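Local coordinates for aminopeptidase-like protein (Chaetomium thermophilum, PDB 5JM6) that is probably a zinc-dependent aminopeptidase of the M18 family, assembled as a dodecamer and linked to the Cvt pathway of selective autophagy, at residues A[179-184]-A[188-193]. Sequence-based numbering, arbitrary orientation.
Sequences RVIVKD and GKTTVK
Ile181 and Val192 run alongside each other in a beta hairpin, their branches heading in the same direction from a non-hydrogen-bonded pair, with Ile181 CD1 3.7 Å from Val192 CG2. Strand 190-196 is the outermost strand, within this chain, of a six-stranded antiparallel sheet, with strand 174-183 next to it, and the pair illustrates how residue-by-residue alternation sorts side chains between two faces. On the Ile181 face, the isoleucine's other branch, CG2, meets Thr190 CG2 at 3.5 Å, while Val192 CG1 rests against the aliphatic part of Arg179, whose guanidinium forms salt bridges with Glu281 and with Asp429 of a second subunit. Trp517 of that subunit packs on Ile181 and Thr190. Further along, Lys183 leaves its strand with CG anti to the backbone N (chi1 -170°), then bends at chi2 and chi3, which carries NZ across to the facing segment; NZ lies 2.9 Å from Gly188 O, above the carbonyl plane, and has a weak bond to Thr190 OG1. A leucine here has no amine, so Gly188 O would probably lose its tie to the strand end and the turn would be held less firmly. On the other face, Val182 sits crosswise to Lys193, its CB 4.1 Å from Lys193 CG, and Leu269 touches both. Here Val182 O is gripped twice by one residue: Thr191 N approaches nearly along the C=O axis at 3.0 Å, and Thr191 OG1 donates from above the carbonyl plane at 3.1 Å.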
# COMPACT_ATOMS: atom_id res chain seq x y z
N ARG A 179 6.80 11.10 -49.82
CA ARG A 179 7.65 11.57 -50.89
C ARG A 179 8.93 10.76 -51.01
O ARG A 179 9.42 10.21 -50.02
CB ARG A 179 7.98 13.04 -50.69
CG ARG A 179 8.78 13.30 -49.44
CD ARG A 179 9.26 14.73 -49.43
NE ARG A 179 10.03 15.06 -48.25
CZ ARG A 179 10.38 16.29 -47.92
NH1 ARG A 179 10.01 17.31 -48.69
NH2 ARG A 179 11.09 16.52 -46.82
N VAL A 180 9.45 10.68 -52.22
CA VAL A 180 10.70 9.98 -52.49
C VAL A 180 11.71 10.95 -53.08
O VAL A 180 11.37 11.76 -53.94
CB VAL A 180 10.49 8.80 -53.47
CG1 VAL A 180 11.75 7.97 -53.57
CG2 VAL A 180 9.31 7.95 -53.02
N ILE A 181 12.95 10.87 -52.62
CA ILE A 181 13.99 11.70 -53.19
C ILE A 181 14.67 10.90 -54.28
O ILE A 181 15.44 9.97 -54.01
CB ILE A 181 15.01 12.15 -52.12
CG1 ILE A 181 14.27 12.68 -50.89
CG2 ILE A 181 15.94 13.20 -52.68
CD1 ILE A 181 13.41 13.90 -51.17
N VAL A 182 14.41 11.28 -55.53
CA VAL A 182 14.81 10.50 -56.69
C VAL A 182 15.95 11.19 -57.42
O VAL A 182 16.02 12.42 -57.47
CB VAL A 182 13.61 10.27 -57.65
CG1 VAL A 182 14.06 10.07 -59.09
CG2 VAL A 182 12.78 9.08 -57.17
N LYS A 183 16.85 10.39 -57.98
CA LYS A 183 17.90 10.91 -58.83
C LYS A 183 17.49 10.72 -60.28
O LYS A 183 17.48 9.59 -60.78
CB LYS A 183 19.22 10.19 -58.54
CG LYS A 183 20.41 10.83 -59.20
CD LYS A 183 20.53 12.26 -58.70
CE LYS A 183 21.97 12.66 -58.44
NZ LYS A 183 22.09 14.12 -58.18
N ASP A 184 17.16 11.81 -60.95
CA ASP A 184 16.70 11.76 -62.34
C ASP A 184 17.86 11.31 -63.21
O ASP A 184 18.88 11.98 -63.29
CB ASP A 184 16.17 13.13 -62.78
CG ASP A 184 15.52 13.11 -64.16
OD1 ASP A 184 15.73 12.16 -64.94
OD2 ASP A 184 14.78 14.07 -64.47
N GLY A 188 20.38 14.32 -63.93
CA GLY A 188 21.39 14.21 -62.90
C GLY A 188 21.14 15.13 -61.73
O GLY A 188 21.98 15.27 -60.84
N LYS A 189 19.97 15.77 -61.72
CA LYS A 189 19.56 16.65 -60.62
C LYS A 189 18.72 15.88 -59.61
O LYS A 189 18.00 14.95 -59.96
CB LYS A 189 18.78 17.86 -61.13
CG LYS A 189 19.56 18.85 -62.01
CD LYS A 189 20.79 19.45 -61.31
CE LYS A 189 21.54 20.40 -62.26
NZ LYS A 189 21.66 21.80 -61.75
N THR A 190 18.83 16.27 -58.34
CA THR A 190 18.02 15.68 -57.29
C THR A 190 16.61 16.27 -57.31
O THR A 190 16.43 17.48 -57.47
CB THR A 190 18.68 15.89 -55.92
OG1 THR A 190 20.05 15.49 -55.99
CG2 THR A 190 17.98 15.08 -54.86
N THR A 191 15.61 15.40 -57.18
CA THR A 191 14.21 15.79 -57.28
C THR A 191 13.37 15.12 -56.19
O THR A 191 13.87 14.32 -55.40
CB THR A 191 13.62 15.43 -58.65
OG1 THR A 191 13.73 14.02 -58.87
CG2 THR A 191 14.34 16.17 -59.77
N VAL A 192 12.08 15.44 -56.17
CA VAL A 192 11.14 14.87 -55.20
C VAL A 192 9.88 14.40 -55.92
O VAL A 192 9.31 15.13 -56.73
CB VAL A 192 10.76 15.89 -54.11
CG1 VAL A 192 9.84 15.25 -53.08
CG2 VAL A 192 12.00 16.45 -53.44
N LYS A 193 9.44 13.18 -55.62
CA LYS A 193 8.23 12.64 -56.22
C LYS A 193 7.28 12.09 -55.16
O LYS A 193 7.72 11.64 -54.10
CB LYS A 193 8.58 11.53 -57.23
CG LYS A 193 9.82 11.80 -58.08
CD LYS A 193 9.62 12.95 -59.06
CE LYS A 193 8.86 12.51 -60.30
NZ LYS A 193 9.41 11.24 -60.85